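Local coordinates for DUF4973 domain-containing protein (Bacteroides thetaiotaomicron, PDB 4QNI), which is of unknown function but is probably an auxiliary nutrient-binding lipoprotein built from two beta-rich domains, at residues R164-T178 / T202-I216. Sequence-based numbering, arbitrary orientation.
Sequences RIFPFNDYSGDYSGT and TKSSIRGYVIDEQTI. With EDO (1,2-ethanediol), chain I; EDO (1,2-ethanediol), chain D; EDO (1,2-ethanediol), chain F.
Strand 173-176 runs antiparallel to strand 205-210, with hydrogen-bonded pairs Gly173-Gly208 and Tyr175-Ile206, whereas strand 164-168 crosses strand 205-210 at 80°. Beyond the last of these pairs, Gly177 N adds a hydrogen bond to Ser204 O from above the carbonyl plane. On the face carrying Asp174, Arg207 grips its carboxylate side-on: NE reaches Asp174 OD1 at 2.7 Å and NH2 reaches Asp174 OD2 at 3.0 Å, both on the syn side, with the two planes only 21° apart. Phe166 CZ lies over one guanidinium face, 3.7 Å from Arg207 NH1, and C1 of an ethanediol, probably from the crystallisation liquor, lies over the rim of the opposite face. Glu225 salt-bridges both Arg207 and Arg164, probably easing the approach of these two like charges. Replacing Arg207 by alanine would probably leave the Asp174 carboxylate without its two-nitrogen grip and open a gap beside Phe166 CZ. Strand 173-176 is an outermost strand, within this chain, of the long antiparallel sheet of the C-terminal domain; the type I turn 169-172 leads into it from strand 160-168 of the mixed sheet that includes strand 24-30. At this junction Asn169 (chi1 62°, CG between backbone N and carbonyl carbon) sends ND2 to Asp212 O (2.7 Å), in the carbonyl plane, while its OD1 accepts from Tyr171 N in an Asx turn. Val210 CG2 packs against Ser172 OG at 3.3 Å. On the sheet face carrying Tyr175 and Ile206, Ile216 CD1 meets Tyr175 CE1 at 3.8 Å, and Tyr175 OH donates to Tyr171 O.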
ATOM      1  N   ARG A 164      16.924 -18.423  -2.434  1.00 35.16           N
ATOM      2  CA  ARG A 164      17.213 -18.698  -3.827  1.00 35.57           C
ATOM      3  C   ARG A 164      18.679 -18.384  -3.999  1.00 40.35           C
ATOM      4  O   ARG A 164      19.083 -17.209  -3.872  1.00 38.92           O
ATOM      5  CB  ARG A 164      16.335 -17.881  -4.794  1.00 35.08           C
ATOM      6  CG  ARG A 164      16.731 -18.073  -6.261  1.00 38.77           C
ATOM      7  CD  ARG A 164      16.108 -19.320  -6.860  1.00 32.87           C
ATOM      8  NE  ARG A 164      16.555 -19.574  -8.231  1.00 36.02           N
ATOM      9  CZ  ARG A 164      15.937 -19.152  -9.334  1.00 40.54           C
ATOM     10  NH1 ARG A 164      14.874 -18.367  -9.250  1.00 33.39           N
ATOM     11  NH2 ARG A 164      16.404 -19.479 -10.527  1.00 36.14           N
ATOM     12  N   ILE A 165      19.484 -19.443  -4.149  1.00 36.88           N
ATOM     13  CA  ILE A 165      20.923 -19.256  -4.253  1.00 36.92           C
ATOM     14  C   ILE A 165      21.329 -19.026  -5.666  1.00 41.24           C
ATOM     15  O   ILE A 165      21.082 -19.875  -6.546  1.00 42.82           O
ATOM     16  CB  ILE A 165      21.716 -20.459  -3.665  1.00 40.06           C
ATOM     17  CG1 ILE A 165      21.289 -20.784  -2.198  1.00 39.69           C
ATOM     18  CG2 ILE A 165      23.229 -20.255  -3.827  1.00 40.29           C
ATOM     19  CD1 ILE A 165      21.469 -19.708  -1.216  1.00 34.49           C
ATOM     20  N   PHE A 166      21.997 -17.906  -5.881  1.00 35.49           N
ATOM     21  CA  PHE A 166      22.610 -17.642  -7.176  1.00 34.87           C
ATOM     22  C   PHE A 166      24.135 -17.618  -7.060  1.00 38.37           C
ATOM     23  O   PHE A 166      24.678 -16.621  -6.578  1.00 38.50           O
ATOM     24  CB  PHE A 166      22.145 -16.315  -7.812  1.00 35.99           C
ATOM     25  CG  PHE A 166      20.721 -16.298  -8.284  1.00 37.44           C
ATOM     26  CD1 PHE A 166      20.327 -17.053  -9.386  1.00 40.30           C
ATOM     27  CD2 PHE A 166      19.765 -15.543  -7.621  1.00 37.13           C
ATOM     28  CE1 PHE A 166      18.996 -17.042  -9.817  1.00 40.62           C
ATOM     29  CE2 PHE A 166      18.442 -15.528  -8.063  1.00 40.49           C
ATOM     30  CZ  PHE A 166      18.067 -16.284  -9.148  1.00 39.06           C
ATOM     31  N   PRO A 167      24.856 -18.654  -7.525  1.00 33.74           N
ATOM     32  CA  PRO A 167      26.310 -18.488  -7.691  1.00 33.85           C
ATOM     33  C   PRO A 167      26.576 -17.369  -8.704  1.00 38.14           C
ATOM     34  O   PRO A 167      25.770 -17.151  -9.618  1.00 38.68           O
ATOM     35  CB  PRO A 167      26.770 -19.827  -8.285  1.00 34.64           C
ATOM     36  CG  PRO A 167      25.611 -20.717  -8.217  1.00 38.38           C
ATOM     37  CD  PRO A 167      24.390 -19.890  -8.172  1.00 34.49           C
ATOM     38  N   PHE A 168      27.668 -16.656  -8.566  1.00 33.98           N
ATOM     39  CA  PHE A 168      27.975 -15.675  -9.595  1.00 33.61           C
ATOM     40  C   PHE A 168      29.425 -15.770  -9.978  1.00 38.72           C
ATOM     41  O   PHE A 168      30.266 -16.022  -9.119  1.00 39.32           O
ATOM     42  CB  PHE A 168      27.600 -14.238  -9.197  1.00 35.21           C
ATOM     43  CG  PHE A 168      28.336 -13.630  -8.029  1.00 37.51           C
ATOM     44  CD1 PHE A 168      29.527 -12.925  -8.222  1.00 40.36           C
ATOM     45  CD2 PHE A 168      27.808 -13.699  -6.740  1.00 38.17           C
ATOM     46  CE1 PHE A 168      30.198 -12.347  -7.136  1.00 40.59           C
ATOM     47  CE2 PHE A 168      28.467 -13.093  -5.660  1.00 39.85           C
ATOM     48  CZ  PHE A 168      29.644 -12.410  -5.870  1.00 39.00           C
ATOM     49  N   ASN A 169      29.714 -15.562 -11.263  1.00 34.64           N
ATOM     50  CA  ASN A 169      31.063 -15.458 -11.782  1.00 34.74           C
ATOM     51  C   ASN A 169      31.167 -14.020 -12.343  1.00 41.24           C
ATOM     52  O   ASN A 169      30.273 -13.205 -12.076  1.00 41.32           O
ATOM     53  CB  ASN A 169      31.362 -16.576 -12.806  1.00 30.61           C
ATOM     54  CG  ASN A 169      30.499 -16.561 -14.053  1.00 44.96           C
ATOM     55  OD1 ASN A 169      29.822 -15.583 -14.369  1.00 38.79           O
ATOM     56  ND2 ASN A 169      30.458 -17.675 -14.766  1.00 33.15           N
ATOM     57  N   ASP A 170      32.228 -13.685 -13.091  1.00 38.89           N
ATOM     58  CA  ASP A 170      32.381 -12.318 -13.622  1.00 38.58           C
ATOM     59  C   ASP A 170      31.360 -11.969 -14.707  1.00 39.88           C
ATOM     60  O   ASP A 170      31.284 -10.828 -15.104  1.00 41.46           O
ATOM     61  CB  ASP A 170      33.814 -12.121 -14.207  1.00 40.94           C
ATOM     62  CG  ASP A 170      34.953 -12.222 -13.202  1.00 46.76           C
ATOM     63  OD1 ASP A 170      34.707 -12.014 -12.001  1.00 48.30           O
ATOM     64  OD2 ASP A 170      36.098 -12.464 -13.627  1.00 53.08           O
ATOM     65  N   TYR A 171      30.583 -12.921 -15.180  1.00 35.54           N
ATOM     66  CA  TYR A 171      29.750 -12.750 -16.364  1.00 34.34           C
ATOM     67  C   TYR A 171      28.295 -13.067 -16.173  1.00 39.20           C
ATOM     68  O   TYR A 171      27.559 -13.125 -17.166  1.00 39.61           O
ATOM     69  CB  TYR A 171      30.296 -13.709 -17.462  1.00 33.04           C
ATOM     70  CG  TYR A 171      31.806 -13.762 -17.538  1.00 32.59           C
ATOM     71  CD1 TYR A 171      32.537 -12.720 -18.116  1.00 35.34           C
ATOM     72  CD2 TYR A 171      32.513 -14.822 -16.975  1.00 32.43           C
ATOM     73  CE1 TYR A 171      33.940 -12.734 -18.120  1.00 37.32           C
ATOM     74  CE2 TYR A 171      33.911 -14.865 -17.010  1.00 33.55           C
ATOM     75  CZ  TYR A 171      34.619 -13.816 -17.576  1.00 42.79           C
ATOM     76  OH  TYR A 171      35.992 -13.862 -17.571  1.00 47.82           O
ATOM     77  N   SER A 172      27.873 -13.313 -14.935  1.00 35.46           N
ATOM     78  CA  SER A 172      26.507 -13.731 -14.692  1.00 34.92           C
ATOM     79  C   SER A 172      25.672 -12.663 -14.004  1.00 39.67           C
ATOM     80  O   SER A 172      26.176 -11.785 -13.318  1.00 41.69           O
ATOM     81  CB  SER A 172      26.495 -15.016 -13.863  1.00 36.75           C
ATOM     82  OG  SER A 172      27.085 -14.771 -12.600  1.00 37.10           O
ATOM     83  N   GLY A 173      24.377 -12.825 -14.141  1.00 34.89           N
ATOM     84  CA  GLY A 173      23.375 -11.954 -13.581  1.00 34.47           C
ATOM     85  C   GLY A 173      22.298 -11.729 -14.611  1.00 38.81           C
ATOM     86  O   GLY A 173      22.212 -12.464 -15.609  1.00 36.18           O
ATOM     87  N   ASP A 174      21.501 -10.676 -14.385  1.00 36.71           N
ATOM     88  CA  ASP A 174      20.399 -10.309 -15.254  1.00 36.85           C
ATOM     89  C   ASP A 174      20.874  -9.265 -16.244  1.00 40.43           C
ATOM     90  O   ASP A 174      21.055  -8.076 -15.935  1.00 39.91           O
ATOM     91  CB  ASP A 174      19.152  -9.862 -14.445  1.00 38.79           C
ATOM     92  CG  ASP A 174      18.543 -10.971 -13.573  1.00 48.43           C
ATOM     93  OD1 ASP A 174      18.971 -12.137 -13.699  1.00 50.63           O
ATOM     94  OD2 ASP A 174      17.659 -10.667 -12.760  1.00 54.91           O
ATOM     95  N   TYR A 175      21.111  -9.749 -17.447  1.00 37.20           N
ATOM     96  CA  TYR A 175      21.528  -8.916 -18.567  1.00 37.99           C
ATOM     97  C   TYR A 175      20.365  -8.109 -19.064  1.00 42.70           C
ATOM     98  O   TYR A 175      19.222  -8.540 -18.943  1.00 44.28           O
ATOM     99  CB  TYR A 175      22.012  -9.816 -19.718  1.00 38.01           C
ATOM    100  CG  TYR A 175      23.429 -10.309 -19.587  1.00 36.90           C
ATOM    101  CD1 TYR A 175      23.735 -11.415 -18.792  1.00 37.87           C
ATOM    102  CD2 TYR A 175      24.445  -9.763 -20.366  1.00 36.28           C
ATOM    103  CE1 TYR A 175      25.042 -11.906 -18.711  1.00 36.92           C
ATOM    104  CE2 TYR A 175      25.736 -10.275 -20.331  1.00 35.93           C
ATOM    105  CZ  TYR A 175      26.041 -11.316 -19.471  1.00 41.39           C
ATOM    106  OH  TYR A 175      27.351 -11.722 -19.381  1.00 41.15           O
ATOM    107  N   SER A 176      20.634  -6.975 -19.672  1.00 38.88           N
ATOM    108  CA  SER A 176      19.590  -6.233 -20.362  1.00 38.27           C
ATOM    109  C   SER A 176      19.386  -6.952 -21.680  1.00 44.16           C
ATOM    110  O   SER A 176      20.374  -7.342 -22.296  1.00 42.17           O
ATOM    111  CB  SER A 176      20.025  -4.792 -20.596  1.00 39.48           C
ATOM    112  OG  SER A 176      19.181  -4.166 -21.551  1.00 45.86           O
ATOM    113  N   GLY A 177      18.138  -7.158 -22.084  1.00 43.31           N
ATOM    114  CA  GLY A 177      17.833  -7.774 -23.375  1.00 43.13           C
ATOM    115  C   GLY A 177      17.454  -6.751 -24.443  1.00 46.11           C
ATOM    116  O   GLY A 177      17.052  -7.118 -25.543  1.00 46.85           O
ATOM    117  N   THR A 178      17.586  -5.473 -24.131  1.00 42.47           N
ATOM    118  CA  THR A 178      17.257  -4.325 -24.999  1.00 45.68           C
ATOM    119  C   THR A 178      17.952  -4.400 -26.398  1.00 53.45           C
ATOM    120  O   THR A 178      17.338  -4.002 -27.397  1.00 55.98           O
ATOM    121  CB  THR A 178      17.606  -3.048 -24.221  1.00 55.72           C
ATOM    122  OG1 THR A 178      16.608  -2.887 -23.201  1.00 65.08           O
ATOM    123  CG2 THR A 178      17.659  -1.808 -25.075  1.00 57.06           C
ATOM    124  N   THR A 202      10.919  -8.348 -27.681  1.00 69.15           N
ATOM    125  CA  THR A 202      12.077  -7.998 -26.880  1.00 67.93           C
ATOM    126  C   THR A 202      11.860  -8.376 -25.422  1.00 70.91           C
ATOM    127  O   THR A 202      10.892  -7.945 -24.780  1.00 72.43           O
ATOM    128  CB  THR A 202      12.505  -6.531 -27.061  1.00 79.90           C
ATOM    129  OG1 THR A 202      12.731  -6.287 -28.462  1.00 84.07           O
ATOM    130  CG2 THR A 202      13.796  -6.195 -26.278  1.00 75.75           C
ATOM    131  N   LYS A 203      12.778  -9.233 -24.937  1.00 62.85           N
ATOM    132  CA  LYS A 203      12.934  -9.648 -23.552  1.00 60.64           C
ATOM    133  C   LYS A 203      13.776  -8.572 -22.911  1.00 61.40           C
ATOM    134  O   LYS A 203      14.957  -8.481 -23.240  1.00 60.43           O
ATOM    135  CB  LYS A 203      13.643 -11.020 -23.477  1.00 61.21           C
ATOM    136  CG  LYS A 203      12.727 -12.225 -23.453  1.00 69.47           C
ATOM    137  CD  LYS A 203      13.316 -13.337 -22.587  1.00 77.53           C
ATOM    138  CE  LYS A 203      12.870 -13.254 -21.143  1.00 93.09           C
ATOM    139  NZ  LYS A 203      11.410 -13.541 -20.996  1.00 99.68           N
ATOM    140  N   SER A 204      13.198  -7.724 -22.057  1.00 56.45           N
ATOM    141  CA  SER A 204      13.963  -6.632 -21.434  1.00 56.05           C
ATOM    142  C   SER A 204      15.070  -7.145 -20.487  1.00 54.93           C
ATOM    143  O   SER A 204      16.079  -6.467 -20.307  1.00 54.58           O
ATOM    144  CB  SER A 204      13.035  -5.682 -20.675  1.00 62.34           C
ATOM    145  OG  SER A 204      12.502  -6.306 -19.516  1.00 74.50           O
ATOM    146  N   SER A 205      14.858  -8.309 -19.869  1.00 49.12           N
ATOM    147  CA  SER A 205      15.792  -8.915 -18.929  1.00 47.58           C
ATOM    148  C   SER A 205      16.099 -10.369 -19.315  1.00 48.57           C
ATOM    149  O   SER A 205      15.186 -11.153 -19.556  1.00 46.96           O
ATOM    150  CB  SER A 205      15.236  -8.839 -17.510  1.00 51.29           C
ATOM    151  OG  SER A 205      16.115  -9.482 -16.606  1.00 64.39           O
ATOM    152  N   ILE A 206      17.398 -10.711 -19.414  1.00 43.58           N
ATOM    153  CA  ILE A 206      17.849 -12.051 -19.777  1.00 41.03           C
ATOM    154  C   ILE A 206      18.786 -12.506 -18.688  1.00 42.22           C
ATOM    155  O   ILE A 206      19.845 -11.908 -18.493  1.00 42.78           O
ATOM    156  CB  ILE A 206      18.506 -12.082 -21.197  1.00 43.35           C
ATOM    157  CG1 ILE A 206      17.489 -11.675 -22.293  1.00 42.66           C
ATOM    158  CG2 ILE A 206      19.122 -13.473 -21.482  1.00 42.97           C
ATOM    159  CD1 ILE A 206      18.112 -11.271 -23.563  1.00 41.42           C
ATOM    160  N   ARG A 207      18.408 -13.566 -17.987  1.00 35.59           N
ATOM    161  CA  ARG A 207      19.216 -14.079 -16.896  1.00 34.53           C
ATOM    162  C   ARG A 207      20.319 -14.990 -17.430  1.00 38.35           C
ATOM    163  O   ARG A 207      20.034 -15.957 -18.151  1.00 36.56           O
ATOM    164  CB  ARG A 207      18.314 -14.825 -15.876  1.00 32.68           C
ATOM    165  CG  ARG A 207      19.081 -15.284 -14.636  1.00 38.32           C
ATOM    166  CD  ARG A 207      18.143 -15.578 -13.502  1.00 37.79           C
ATOM    167  NE  ARG A 207      17.602 -14.330 -12.986  1.00 40.63           N
ATOM    168  CZ  ARG A 207      16.511 -14.236 -12.248  1.00 45.05           C
ATOM    169  NH1 ARG A 207      15.802 -15.320 -11.958  1.00 36.35           N
ATOM    170  NH2 ARG A 207      16.105 -13.054 -11.805  1.00 32.35           N
ATOM    171  N   GLY A 208      21.552 -14.678 -17.024  1.00 34.74           N
ATOM    172  CA  GLY A 208      22.762 -15.422 -17.350  1.00 33.12           C
ATOM    173  C   GLY A 208      23.116 -16.220 -16.117  1.00 36.33           C
ATOM    174  O   GLY A 208      23.450 -15.633 -15.091  1.00 36.89           O
ATOM    175  N   TYR A 209      22.975 -17.551 -16.181  1.00 31.63           N
ATOM    176  CA  TYR A 209      23.227 -18.449 -15.050  1.00 31.68           C
ATOM    177  C   TYR A 209      24.609 -19.011 -15.080  1.00 36.79           C
ATOM    178  O   TYR A 209      25.075 -19.408 -16.141  1.00 36.22           O
ATOM    179  CB  TYR A 209      22.246 -19.630 -15.093  1.00 33.09           C
ATOM    180  CG  TYR A 209      20.798 -19.236 -15.107  1.00 34.61           C
ATOM    181  CD1 TYR A 209      20.144 -18.948 -16.303  1.00 36.84           C
ATOM    182  CD2 TYR A 209      20.061 -19.186 -13.928  1.00 34.30           C
ATOM    183  CE1 TYR A 209      18.792 -18.607 -16.320  1.00 36.34           C
ATOM    184  CE2 TYR A 209      18.700 -18.908 -13.943  1.00 34.88           C
ATOM    185  CZ  TYR A 209      18.071 -18.620 -15.140  1.00 39.14           C
ATOM    186  OH  TYR A 209      16.749 -18.273 -15.124  1.00 43.48           O
ATOM    187  N   VAL A 210      25.225 -19.171 -13.920  1.00 35.28           N
ATOM    188  CA  VAL A 210      26.576 -19.757 -13.839  1.00 34.06           C
ATOM    189  C   VAL A 210      26.591 -21.257 -14.188  1.00 39.50           C
ATOM    190  O   VAL A 210      25.698 -22.013 -13.782  1.00 37.68           O
ATOM    191  CB  VAL A 210      27.184 -19.527 -12.439  1.00 34.49           C
ATOM    192  CG1 VAL A 210      28.497 -20.270 -12.272  1.00 34.93           C
ATOM    193  CG2 VAL A 210      27.400 -18.060 -12.202  1.00 32.97           C
ATOM    194  N   ILE A 211      27.643 -21.673 -14.929  1.00 38.33           N
ATOM    195  CA  ILE A 211      27.981 -23.074 -15.236  1.00 38.41           C
ATOM    196  C   ILE A 211      29.282 -23.348 -14.489  1.00 41.70           C
ATOM    197  O   ILE A 211      29.352 -24.256 -13.654  1.00 43.00           O
ATOM    198  CB  ILE A 211      28.031 -23.414 -16.743  1.00 40.85           C
ATOM    199  CG1 ILE A 211      26.584 -23.464 -17.292  1.00 40.03           C
ATOM    200  CG2 ILE A 211      28.765 -24.768 -16.967  1.00 40.02           C
ATOM    201  CD1 ILE A 211      26.446 -23.782 -18.792  1.00 39.16           C
ATOM    202  N   ASP A 212      30.294 -22.540 -14.774  1.00 35.53           N
ATOM    203  CA  ASP A 212      31.578 -22.541 -14.080  1.00 35.71           C
ATOM    204  C   ASP A 212      32.119 -21.089 -14.084  1.00 40.55           C
ATOM    205  O   ASP A 212      31.330 -20.157 -14.310  1.00 40.85           O
ATOM    206  CB  ASP A 212      32.553 -23.574 -14.667  1.00 38.09           C
ATOM    207  CG  ASP A 212      32.899 -23.415 -16.137  1.00 47.96           C
ATOM    208  OD1 ASP A 212      32.852 -22.258 -16.646  1.00 47.94           O
ATOM    209  OD2 ASP A 212      33.297 -24.428 -16.761  1.00 51.65           O
ATOM    210  N   GLU A 213      33.411 -20.884 -13.806  1.00 37.45           N
ATOM    211  CA  GLU A 213      34.019 -19.542 -13.740  1.00 37.74           C
ATOM    212  C   GLU A 213      33.996 -18.753 -15.047  1.00 41.75           C
ATOM    213  O   GLU A 213      34.000 -17.520 -14.999  1.00 41.38           O
ATOM    214  CB  GLU A 213      35.484 -19.626 -13.317  1.00 39.13           C
ATOM    215  CG  GLU A 213      35.696 -20.026 -11.880  1.00 47.74           C
ATOM    216  CD  GLU A 213      37.151 -20.156 -11.465  1.00 65.78           C
ATOM    217  OE1 GLU A 213      38.054 -19.985 -12.318  1.00 63.66           O
ATOM    218  OE2 GLU A 213      37.388 -20.397 -10.262  1.00 46.20           O
ATOM    219  N   GLN A 214      34.039 -19.446 -16.190  1.00 36.70           N
ATOM    220  CA  GLN A 214      34.148 -18.795 -17.508  1.00 36.27           C
ATOM    221  C   GLN A 214      32.974 -19.123 -18.409  1.00 41.49           C
ATOM    222  O   GLN A 214      33.033 -18.881 -19.629  1.00 41.16           O
ATOM    223  CB  GLN A 214      35.452 -19.270 -18.201  1.00 37.78           C
ATOM    224  CG  GLN A 214      36.731 -18.822 -17.498  1.00 39.48           C
ATOM    225  CD  GLN A 214      36.871 -17.310 -17.462  1.00 56.89           C
ATOM    226  OE1 GLN A 214      37.240 -16.733 -16.431  1.00 52.94           O
ATOM    227  NE2 GLN A 214      36.573 -16.625 -18.585  1.00 40.07           N
ATOM    228  N   THR A 215      31.907 -19.691 -17.819  1.00 37.43           N
ATOM    229  CA  THR A 215      30.754 -20.118 -18.596  1.00 36.31           C
ATOM    230  C   THR A 215      29.462 -19.813 -17.877  1.00 37.80           C
ATOM    231  O   THR A 215      29.311 -20.062 -16.680  1.00 34.76           O
ATOM    232  CB  THR A 215      30.822 -21.649 -18.916  1.00 38.57           C
ATOM    233  OG1 THR A 215      32.170 -22.075 -19.115  1.00 39.75           O
ATOM    234  CG2 THR A 215      29.977 -22.054 -20.099  1.00 34.91           C
ATOM    235  N   ILE A 216      28.507 -19.348 -18.653  1.00 33.96           N
ATOM    236  CA  ILE A 216      27.133 -19.125 -18.212  1.00 32.82           C
ATOM    237  C   ILE A 216      26.237 -19.849 -19.199  1.00 39.60           C
ATOM    238  O   ILE A 216      26.714 -20.332 -20.246  1.00 39.72           O
ATOM    239  CB  ILE A 216      26.783 -17.584 -18.130  1.00 34.35           C
ATOM    240  CG1 ILE A 216      26.841 -16.880 -19.507  1.00 33.59           C
ATOM    241  CG2 ILE A 216      27.632 -16.845 -17.076  1.00 34.11           C
ATOM    242  CD1 ILE A 216      26.171 -15.420 -19.531  1.00 33.12           C
TER
HETATM  243  C1  EDO I 407      34.806 -16.911  -9.502  1.00 69.34           C
HETATM  244  O1  EDO I 407      34.750 -16.934 -10.920  1.00 70.53           O
HETATM  245  C2  EDO I 407      33.443 -16.543  -8.854  1.00 66.67           C
HETATM  246  O2  EDO I 407      33.243 -15.125  -8.789  1.00 69.14           O
HETATM  247  C1  EDO D 402      14.148 -14.559 -14.993  1.00 70.90           C
HETATM  248  O1  EDO D 402      14.408 -15.403 -16.130  1.00 71.23           O
HETATM  249  C2  EDO D 402      13.949 -13.049 -15.372  1.00 72.85           C
HETATM  250  O2  EDO D 402      15.173 -12.372 -15.686  1.00 73.05           O
HETATM  251  C1  EDO F 404      32.827  -8.176 -13.571  1.00 76.33           C
HETATM  252  O1  EDO F 404      31.623  -7.805 -14.225  1.00 73.73           O
HETATM  253  C2  EDO F 404      32.753  -7.780 -12.070  1.00 79.22           C
HETATM  254  O2  EDO F 404      33.965  -8.130 -11.400  1.00 80.84           O
HETATM  255  O   HOH W   1      23.900 -18.091 -11.509  1.00 36.29           O
HETATM  256  O   HOH W   2      34.571 -15.470 -13.564  1.00 37.18           O
HETATM  257  O   HOH W   3      37.143 -14.507 -14.950  1.00 53.61           O
HETATM  258  O   HOH W   4      15.405  -9.608 -26.350  1.00 55.48           O